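Local coordinates for structural protein ORF273 (Acidianus two-tailed virus, PDB 4ART) that is a structural protein of the virion with a new fold, stable to heat and acid, whose precise role in the particle is not established, at residues I204-P217 with D231-F243. Sequence-based numbering, arbitrary orientation.
With SO4 (sulfate ion), chain F.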
ATOM      1  N   ILE A 204      -5.019 -18.376   7.164  1.00 34.37           N
ATOM      2  CA  ILE A 204      -5.258 -17.711   8.422  1.00 32.31           C
ATOM      3  C   ILE A 204      -6.722 -17.292   8.624  1.00 36.86           C
ATOM      4  O   ILE A 204      -7.189 -17.358   9.753  1.00 36.89           O
ATOM      5  CB  ILE A 204      -4.196 -16.582   8.683  1.00 33.91           C
ATOM      6  CG1 ILE A 204      -4.144 -16.142  10.154  1.00 33.18           C
ATOM      7  CG2 ILE A 204      -4.357 -15.364   7.721  1.00 33.42           C
ATOM      8  CD1 ILE A 204      -3.389 -17.091  11.086  1.00 42.36           C
ATOM      9  N   LEU A 205      -7.452 -16.881   7.562  1.00 32.77           N
ATOM     10  CA  LEU A 205      -8.837 -16.388   7.708  1.00 32.23           C
ATOM     11  C   LEU A 205      -9.743 -16.973   6.656  1.00 37.74           C
ATOM     12  O   LEU A 205      -9.513 -16.736   5.473  1.00 37.09           O
ATOM     13  CB  LEU A 205      -8.862 -14.833   7.632  1.00 31.04           C
ATOM     14  CG  LEU A 205      -8.299 -14.074   8.848  1.00 34.55           C
ATOM     15  CD1 LEU A 205      -7.968 -12.641   8.496  1.00 34.00           C
ATOM     16  CD2 LEU A 205      -9.229 -14.179  10.081  1.00 33.42           C
ATOM     17  N   ALA A 206     -10.771 -17.736   7.079  1.00 34.04           N
ATOM     18  CA  ALA A 206     -11.736 -18.436   6.225  1.00 34.19           C
ATOM     19  C   ALA A 206     -11.060 -19.229   5.059  1.00 37.16           C
ATOM     20  O   ALA A 206     -11.557 -19.252   3.935  1.00 36.45           O
ATOM     21  CB  ALA A 206     -12.792 -17.467   5.716  1.00 34.71           C
ATOM     22  N   GLY A 207      -9.917 -19.853   5.366  1.00 32.71           N
ATOM     23  CA  GLY A 207      -9.158 -20.659   4.420  1.00 32.68           C
ATOM     24  C   GLY A 207      -8.200 -19.901   3.522  1.00 32.79           C
ATOM     25  O   GLY A 207      -7.531 -20.505   2.680  1.00 33.25           O
ATOM     26  N   TYR A 208      -8.151 -18.580   3.665  1.00 26.03           N
ATOM     27  CA  TYR A 208      -7.295 -17.731   2.841  1.00 24.44           C
ATOM     28  C   TYR A 208      -6.007 -17.392   3.545  1.00 27.44           C
ATOM     29  O   TYR A 208      -5.973 -17.217   4.772  1.00 24.57           O
ATOM     30  CB  TYR A 208      -8.019 -16.408   2.535  1.00 24.32           C
ATOM     31  CG  TYR A 208      -9.272 -16.585   1.709  1.00 25.83           C
ATOM     32  CD1 TYR A 208      -9.198 -16.790   0.337  1.00 26.99           C
ATOM     33  CD2 TYR A 208     -10.533 -16.493   2.293  1.00 27.10           C
ATOM     34  CE1 TYR A 208     -10.345 -16.978  -0.425  1.00 28.71           C
ATOM     35  CE2 TYR A 208     -11.695 -16.635   1.527  1.00 28.39           C
ATOM     36  CZ  TYR A 208     -11.592 -16.859   0.165  1.00 31.49           C
ATOM     37  OH  TYR A 208     -12.715 -16.988  -0.613  1.00 32.26           O
ATOM     38  N   THR A 209      -4.960 -17.214   2.751  1.00 26.12           N
ATOM     39  CA  THR A 209      -3.679 -16.731   3.244  1.00 25.08           C
ATOM     40  C   THR A 209      -3.957 -15.268   3.613  1.00 29.87           C
ATOM     41  O   THR A 209      -4.965 -14.707   3.155  1.00 28.38           O
ATOM     42  CB  THR A 209      -2.609 -16.796   2.185  1.00 24.61           C
ATOM     43  OG1 THR A 209      -2.964 -15.965   1.081  1.00 27.34           O
ATOM     44  CG2 THR A 209      -2.275 -18.191   1.750  1.00 28.99           C
ATOM     45  N   TYR A 210      -3.076 -14.657   4.420  1.00 27.72           N
ATOM     46  CA  TYR A 210      -3.226 -13.268   4.879  1.00 25.67           C
ATOM     47  C   TYR A 210      -3.291 -12.269   3.725  1.00 28.49           C
ATOM     48  O   TYR A 210      -4.074 -11.319   3.774  1.00 26.01           O
ATOM     49  CB  TYR A 210      -2.060 -12.916   5.813  1.00 26.41           C
ATOM     50  CG  TYR A 210      -2.201 -11.555   6.460  1.00 29.75           C
ATOM     51  CD1 TYR A 210      -2.998 -11.374   7.589  1.00 31.77           C
ATOM     52  CD2 TYR A 210      -1.543 -10.444   5.939  1.00 31.11           C
ATOM     53  CE1 TYR A 210      -3.145 -10.115   8.176  1.00 33.05           C
ATOM     54  CE2 TYR A 210      -1.710  -9.179   6.496  1.00 32.04           C
ATOM     55  CZ  TYR A 210      -2.484  -9.027   7.631  1.00 35.28           C
ATOM     56  OH  TYR A 210      -2.596  -7.790   8.194  1.00 37.26           O
ATOM     57  N   ASP A 211      -2.426 -12.446   2.713  1.00 24.69           N
ATOM     58  CA  ASP A 211      -2.392 -11.517   1.587  1.00 23.29           C
ATOM     59  C   ASP A 211      -3.690 -11.540   0.779  1.00 26.07           C
ATOM     60  O   ASP A 211      -4.163 -10.488   0.361  1.00 26.33           O
ATOM     61  CB  ASP A 211      -1.116 -11.728   0.732  1.00 23.83           C
ATOM     62  CG  ASP A 211       0.164 -11.191   1.383  1.00 28.04           C
ATOM     63  OD1 ASP A 211       0.082 -10.669   2.509  1.00 26.57           O
ATOM     64  OD2 ASP A 211       1.267 -11.322   0.763  1.00 27.01           O
ATOM     65  N   GLU A 212      -4.311 -12.725   0.619  1.00 22.69           N
ATOM     66  CA  GLU A 212      -5.635 -12.826  -0.031  1.00 23.56           C
ATOM     67  C   GLU A 212      -6.693 -12.149   0.849  1.00 28.95           C
ATOM     68  O   GLU A 212      -7.609 -11.510   0.332  1.00 29.06           O
ATOM     69  CB  GLU A 212      -6.048 -14.287  -0.137  1.00 25.18           C
ATOM     70  CG  GLU A 212      -5.254 -15.041  -1.161  1.00 27.96           C
ATOM     71  CD  GLU A 212      -5.590 -16.504  -1.140  1.00 26.26           C
ATOM     72  OE1 GLU A 212      -5.163 -17.211  -0.195  1.00 34.59           O
ATOM     73  OE2 GLU A 212      -6.351 -16.924  -2.037  1.00 29.07           O
ATOM     74  N   ALA A 213      -6.568 -12.303   2.184  1.00 26.90           N
ATOM     75  CA  ALA A 213      -7.514 -11.710   3.139  1.00 26.61           C
ATOM     76  C   ALA A 213      -7.451 -10.174   3.167  1.00 30.98           C
ATOM     77  O   ALA A 213      -8.407  -9.530   3.577  1.00 31.95           O
ATOM     78  CB  ALA A 213      -7.289 -12.287   4.534  1.00 27.13           C
ATOM     79  N   LEU A 214      -6.350  -9.581   2.710  1.00 29.77           N
ATOM     80  CA  LEU A 214      -6.257  -8.128   2.610  1.00 30.06           C
ATOM     81  C   LEU A 214      -6.953  -7.730   1.299  1.00 32.14           C
ATOM     82  O   LEU A 214      -7.751  -6.809   1.284  1.00 31.55           O
ATOM     83  CB  LEU A 214      -4.774  -7.674   2.519  1.00 31.77           C
ATOM     84  CG  LEU A 214      -3.889  -7.659   3.775  1.00 37.49           C
ATOM     85  CD1 LEU A 214      -2.451  -7.323   3.391  1.00 37.35           C
ATOM     86  CD2 LEU A 214      -4.393  -6.650   4.812  1.00 41.49           C
ATOM     87  N   ARG A 215      -6.607  -8.406   0.186  1.00 28.34           N
ATOM     88  CA  ARG A 215      -7.083  -8.147  -1.189  1.00 27.29           C
ATOM     89  C   ARG A 215      -8.576  -8.297  -1.441  1.00 28.97           C
ATOM     90  O   ARG A 215      -9.179  -7.386  -1.991  1.00 28.58           O
ATOM     91  CB  ARG A 215      -6.254  -8.943  -2.195  1.00 25.47           C
ATOM     92  CG  ARG A 215      -4.819  -8.402  -2.337  1.00 24.77           C
ATOM     93  CD  ARG A 215      -4.074  -9.061  -3.484  1.00 31.53           C
ATOM     94  NE  ARG A 215      -2.787  -8.399  -3.743  1.00 29.85           N
ATOM     95  CZ  ARG A 215      -1.601  -8.884  -3.393  1.00 41.62           C
ATOM     96  NH1 ARG A 215      -1.510 -10.065  -2.799  1.00 27.48           N
ATOM     97  NH2 ARG A 215      -0.494  -8.219  -3.691  1.00 29.19           N
ATOM     98  N   ILE A 216      -9.179  -9.418  -1.034  1.00 26.42           N
ATOM     99  CA  ILE A 216     -10.613  -9.662  -1.245  1.00 26.15           C
ATOM    100  C   ILE A 216     -11.556  -8.555  -0.676  1.00 27.58           C
ATOM    101  O   ILE A 216     -12.382  -8.047  -1.436  1.00 25.83           O
ATOM    102  CB  ILE A 216     -11.004 -11.105  -0.867  1.00 28.60           C
ATOM    103  CG1 ILE A 216     -10.337 -12.106  -1.847  1.00 27.92           C
ATOM    104  CG2 ILE A 216     -12.518 -11.259  -0.808  1.00 28.38           C
ATOM    105  CD1 ILE A 216     -10.400 -13.525  -1.390  1.00 29.06           C
ATOM    106  N   PRO A 217     -11.438  -8.121   0.603  1.00 25.01           N
ATOM    107  CA  PRO A 217     -12.322  -7.043   1.077  1.00 25.46           C
ATOM    108  C   PRO A 217     -11.965  -5.706   0.405  1.00 29.07           C
ATOM    109  O   PRO A 217     -12.850  -4.866   0.236  1.00 27.49           O
ATOM    110  CB  PRO A 217     -12.115  -7.052   2.611  1.00 26.19           C
ATOM    111  CG  PRO A 217     -11.466  -8.353   2.916  1.00 29.96           C
ATOM    112  CD  PRO A 217     -10.601  -8.627   1.710  1.00 25.42           C
ATOM    113  N   ASP A 231     -17.180 -13.664  -0.368  1.00 32.50           N
ATOM    114  CA  ASP A 231     -15.858 -13.941   0.195  1.00 30.70           C
ATOM    115  C   ASP A 231     -15.424 -12.911   1.236  1.00 31.78           C
ATOM    116  O   ASP A 231     -14.881 -13.313   2.246  1.00 30.94           O
ATOM    117  CB  ASP A 231     -14.810 -14.116  -0.899  1.00 32.33           C
ATOM    118  CG  ASP A 231     -15.110 -15.217  -1.889  1.00 36.61           C
ATOM    119  OD1 ASP A 231     -15.840 -16.158  -1.524  1.00 34.01           O
ATOM    120  OD2 ASP A 231     -14.553 -15.168  -3.010  1.00 38.99           O
ATOM    121  N   ALA A 232     -15.686 -11.608   1.007  1.00 27.62           N
ATOM    122  CA  ALA A 232     -15.333 -10.533   1.942  1.00 27.96           C
ATOM    123  C   ALA A 232     -16.051 -10.702   3.273  1.00 33.37           C
ATOM    124  O   ALA A 232     -15.446 -10.496   4.323  1.00 32.82           O
ATOM    125  CB  ALA A 232     -15.689  -9.186   1.343  1.00 29.23           C
ATOM    126  N   LEU A 233     -17.349 -11.058   3.227  1.00 31.77           N
ATOM    127  CA  LEU A 233     -18.159 -11.263   4.426  1.00 32.23           C
ATOM    128  C   LEU A 233     -17.654 -12.490   5.196  1.00 34.90           C
ATOM    129  O   LEU A 233     -17.589 -12.435   6.423  1.00 32.97           O
ATOM    130  CB  LEU A 233     -19.629 -11.402   4.035  1.00 33.54           C
ATOM    131  CG  LEU A 233     -20.463 -10.134   3.781  1.00 38.62           C
ATOM    132  CD1 LEU A 233     -19.750  -8.996   3.098  1.00 39.62           C
ATOM    133  CD2 LEU A 233     -21.767 -10.479   3.110  1.00 41.96           C
ATOM    134  N   LYS A 234     -17.258 -13.577   4.482  1.00 31.56           N
ATOM    135  CA  LYS A 234     -16.673 -14.779   5.094  1.00 32.26           C
ATOM    136  C   LYS A 234     -15.396 -14.414   5.857  1.00 35.29           C
ATOM    137  O   LYS A 234     -15.233 -14.797   7.015  1.00 34.95           O
ATOM    138  CB  LYS A 234     -16.384 -15.870   4.034  1.00 35.73           C
ATOM    139  CG  LYS A 234     -17.374 -17.023   4.097  1.00 55.40           C
ATOM    140  CD  LYS A 234     -17.208 -18.025   2.959  1.00 68.97           C
ATOM    141  CE  LYS A 234     -18.337 -19.040   2.984  1.00 90.85           C
ATOM    142  NZ  LYS A 234     -17.996 -20.310   2.277  1.00105.72           N
ATOM    143  N   ILE A 235     -14.521 -13.616   5.225  1.00 31.37           N
ATOM    144  CA  ILE A 235     -13.265 -13.164   5.827  1.00 28.27           C
ATOM    145  C   ILE A 235     -13.564 -12.257   7.022  1.00 31.84           C
ATOM    146  O   ILE A 235     -12.924 -12.416   8.064  1.00 32.01           O
ATOM    147  CB  ILE A 235     -12.360 -12.486   4.779  1.00 29.71           C
ATOM    148  CG1 ILE A 235     -11.925 -13.505   3.697  1.00 28.79           C
ATOM    149  CG2 ILE A 235     -11.142 -11.832   5.468  1.00 28.40           C
ATOM    150  CD1 ILE A 235     -11.281 -12.940   2.424  1.00 24.56           C
ATOM    151  N   ALA A 236     -14.507 -11.293   6.851  1.00 28.59           N
ATOM    152  CA  ALA A 236     -14.938 -10.347   7.879  1.00 29.57           C
ATOM    153  C   ALA A 236     -15.399 -11.103   9.126  1.00 33.81           C
ATOM    154  O   ALA A 236     -14.921 -10.808  10.220  1.00 32.36           O
ATOM    155  CB  ALA A 236     -16.092  -9.482   7.365  1.00 30.77           C
ATOM    156  N   HIS A 237     -16.291 -12.102   8.949  1.00 30.13           N
ATOM    157  CA  HIS A 237     -16.818 -12.915  10.032  1.00 31.54           C
ATOM    158  C   HIS A 237     -15.702 -13.594  10.810  1.00 36.99           C
ATOM    159  O   HIS A 237     -15.707 -13.513  12.032  1.00 36.38           O
ATOM    160  CB  HIS A 237     -17.828 -13.954   9.505  1.00 33.17           C
ATOM    161  CG  HIS A 237     -19.176 -13.376   9.223  1.00 37.82           C
ATOM    162  ND1 HIS A 237     -19.904 -13.715   8.085  1.00 41.02           N
ATOM    163  CD2 HIS A 237     -19.998 -12.716  10.068  1.00 38.88           C
ATOM    164  CE1 HIS A 237     -21.045 -13.068   8.192  1.00 40.15           C
ATOM    165  NE2 HIS A 237     -21.164 -12.491   9.390  1.00 39.67           N
ATOM    166  N   ALA A 238     -14.732 -14.228  10.099  1.00 33.76           N
ATOM    167  CA  ALA A 238     -13.597 -14.918  10.717  1.00 33.20           C
ATOM    168  C   ALA A 238     -12.678 -13.930  11.426  1.00 37.49           C
ATOM    169  O   ALA A 238     -12.263 -14.188  12.544  1.00 39.30           O
ATOM    170  CB  ALA A 238     -12.819 -15.721   9.680  1.00 33.03           C
ATOM    171  N   TYR A 239     -12.380 -12.796  10.783  1.00 32.79           N
ATOM    172  CA  TYR A 239     -11.542 -11.749  11.331  1.00 31.59           C
ATOM    173  C   TYR A 239     -12.097 -11.196  12.662  1.00 38.36           C
ATOM    174  O   TYR A 239     -11.337 -11.078  13.618  1.00 39.37           O
ATOM    175  CB  TYR A 239     -11.330 -10.636  10.296  1.00 33.15           C
ATOM    176  CG  TYR A 239     -10.630  -9.428  10.863  1.00 36.63           C
ATOM    177  CD1 TYR A 239      -9.267  -9.460  11.153  1.00 39.05           C
ATOM    178  CD2 TYR A 239     -11.347  -8.296  11.227  1.00 39.16           C
ATOM    179  CE1 TYR A 239      -8.627  -8.372  11.748  1.00 42.49           C
ATOM    180  CE2 TYR A 239     -10.713  -7.186  11.784  1.00 41.07           C
ATOM    181  CZ  TYR A 239      -9.346  -7.220  12.029  1.00 50.60           C
ATOM    182  OH  TYR A 239      -8.700  -6.138  12.597  1.00 52.92           O
ATOM    183  N   LEU A 240     -13.406 -10.851  12.714  1.00 34.15           N
ATOM    184  CA  LEU A 240     -14.085 -10.314  13.906  1.00 34.29           C
ATOM    185  C   LEU A 240     -14.107 -11.289  15.087  1.00 41.20           C
ATOM    186  O   LEU A 240     -14.040 -10.861  16.243  1.00 41.84           O
ATOM    187  CB  LEU A 240     -15.503  -9.851  13.559  1.00 34.54           C
ATOM    188  CG  LEU A 240     -15.575  -8.640  12.590  1.00 39.03           C
ATOM    189  CD1 LEU A 240     -17.012  -8.270  12.305  1.00 41.69           C
ATOM    190  CD2 LEU A 240     -14.788  -7.409  13.119  1.00 38.42           C
ATOM    191  N   GLN A 241     -14.174 -12.592  14.788  1.00 39.55           N
ATOM    192  CA  GLN A 241     -14.160 -13.656  15.789  1.00 40.42           C
ATOM    193  C   GLN A 241     -12.756 -13.993  16.312  1.00 46.65           C
ATOM    194  O   GLN A 241     -12.539 -14.005  17.525  1.00 48.96           O
ATOM    195  CB  GLN A 241     -14.808 -14.946  15.237  1.00 42.37           C
ATOM    196  CG  GLN A 241     -16.286 -14.848  14.898  1.00 58.57           C
ATOM    197  CD  GLN A 241     -17.157 -14.629  16.102  1.00 70.18           C
ATOM    198  OE1 GLN A 241     -17.317 -15.519  16.955  1.00 69.38           O
ATOM    199  NE2 GLN A 241     -17.755 -13.439  16.176  1.00 42.76           N
ATOM    200  N   LEU A 242     -11.817 -14.279  15.396  1.00 42.41           N
ATOM    201  CA  LEU A 242     -10.477 -14.764  15.694  1.00 42.01           C
ATOM    202  C   LEU A 242      -9.420 -13.749  16.086  1.00 43.35           C
ATOM    203  O   LEU A 242      -8.503 -14.074  16.835  1.00 44.08           O
ATOM    204  CB  LEU A 242      -9.981 -15.648  14.520  1.00 42.66           C
ATOM    205  CG  LEU A 242     -10.892 -16.823  14.107  1.00 49.92           C
ATOM    206  CD1 LEU A 242     -10.273 -17.615  12.961  1.00 51.77           C
ATOM    207  CD2 LEU A 242     -11.167 -17.754  15.275  1.00 53.13           C
ATOM    208  N   PHE A 243      -9.483 -12.572  15.512  1.00 36.88           N
ATOM    209  CA  PHE A 243      -8.473 -11.547  15.725  1.00 34.58           C
ATOM    210  C   PHE A 243      -8.881 -10.632  16.882  1.00 39.12           C
ATOM    211  O   PHE A 243     -10.069 -10.497  17.153  1.00 38.14           O
ATOM    212  CB  PHE A 243      -8.262 -10.767  14.416  1.00 34.24           C
ATOM    213  CG  PHE A 243      -7.199 -11.358  13.521  1.00 34.65           C
ATOM    214  CD1 PHE A 243      -7.323 -12.653  13.026  1.00 36.64           C
ATOM    215  CD2 PHE A 243      -6.051 -10.647  13.221  1.00 35.22           C
ATOM    216  CE1 PHE A 243      -6.321 -13.215  12.218  1.00 39.29           C
ATOM    217  CE2 PHE A 243      -5.051 -11.206  12.414  1.00 35.42           C
ATOM    218  CZ  PHE A 243      -5.192 -12.487  11.927  1.00 35.63           C
TER
HETATM  219  S   SO4 F1270      -2.266  -5.080  -5.150  1.00 91.38           S
HETATM  220  O1  SO4 F1270      -3.353  -6.069  -5.104  1.00 89.23           O
HETATM  221  O2  SO4 F1270      -1.522  -5.076  -3.882  1.00 92.46           O
HETATM  222  O3  SO4 F1270      -1.327  -5.390  -6.225  1.00 90.40           O
HETATM  223  O4  SO4 F1270      -2.869  -3.757  -5.369  1.00 93.37           O
HETATM  224  O   HOH W   1     -12.230 -17.491  -3.272  1.00 47.95           O
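Ile204 brings CG1 to the edge of the Phe243 ring, near its plane. Leu205 reaches deeper. Its CG lies beside its own backbone N (chi1 -72°), and CD2 ends 3.5 Å from Tyr239 N, against the backbone of the helix. The same methyl touches Ala238 CB and lies 3.7 Å from Phe243 CE1. A type I' turn from Leu205 to Tyr208 follows, closed by a classic beta bulge in which Tyr208 O accepts from the N atoms of Ile204 and Leu205. In this turn Ala206 CB rests 3.8 Å from Lys234 O.

The Tyr208 ring crosses the Ile235 side chain at about a right angle, with CD2 3.6 Å from Ile235 CG1. Ile216 CD1 lies over one face of this ring, toward its rim. The hydroxyl comes near the Asp231 carboxylate without a direct hydrogen bond. A water lies 2.7 Å from Tyr208 OH and is in reach of Asp231 OD2. Thr209 is the N-cap of helix 210-217, and its N donates to Glu212 OE1 at 162°.

Ala213 CB meets CG2 of Ile235, the branch anti to the backbone N. Arg215 starts out away from helix 231-242; its guanidinium forms a salt bridge with Asp211 of the second subunit. Its NE donates to a sulfate, probably from the crystallisation liquor, that Ser112 and Ser114 of that subunit also bind. Ile216 CB packs 3.8 Å from CD1 of Ile235. Pro217 CA sits 4.0 Å from Ala232 CB, and Phe104 and Tyr108 of helix 99-108 touch the proline ring.

The axes of the two helix segments pass 9.0 Å apart at closest and cross at -123°, with Ile235 wedged between the turn and helix 210-217. No direct hydrogen bond or salt bridge crosses the contact. Its cohesion therefore rests mainly on apolar packing, which should itself depend little on pH.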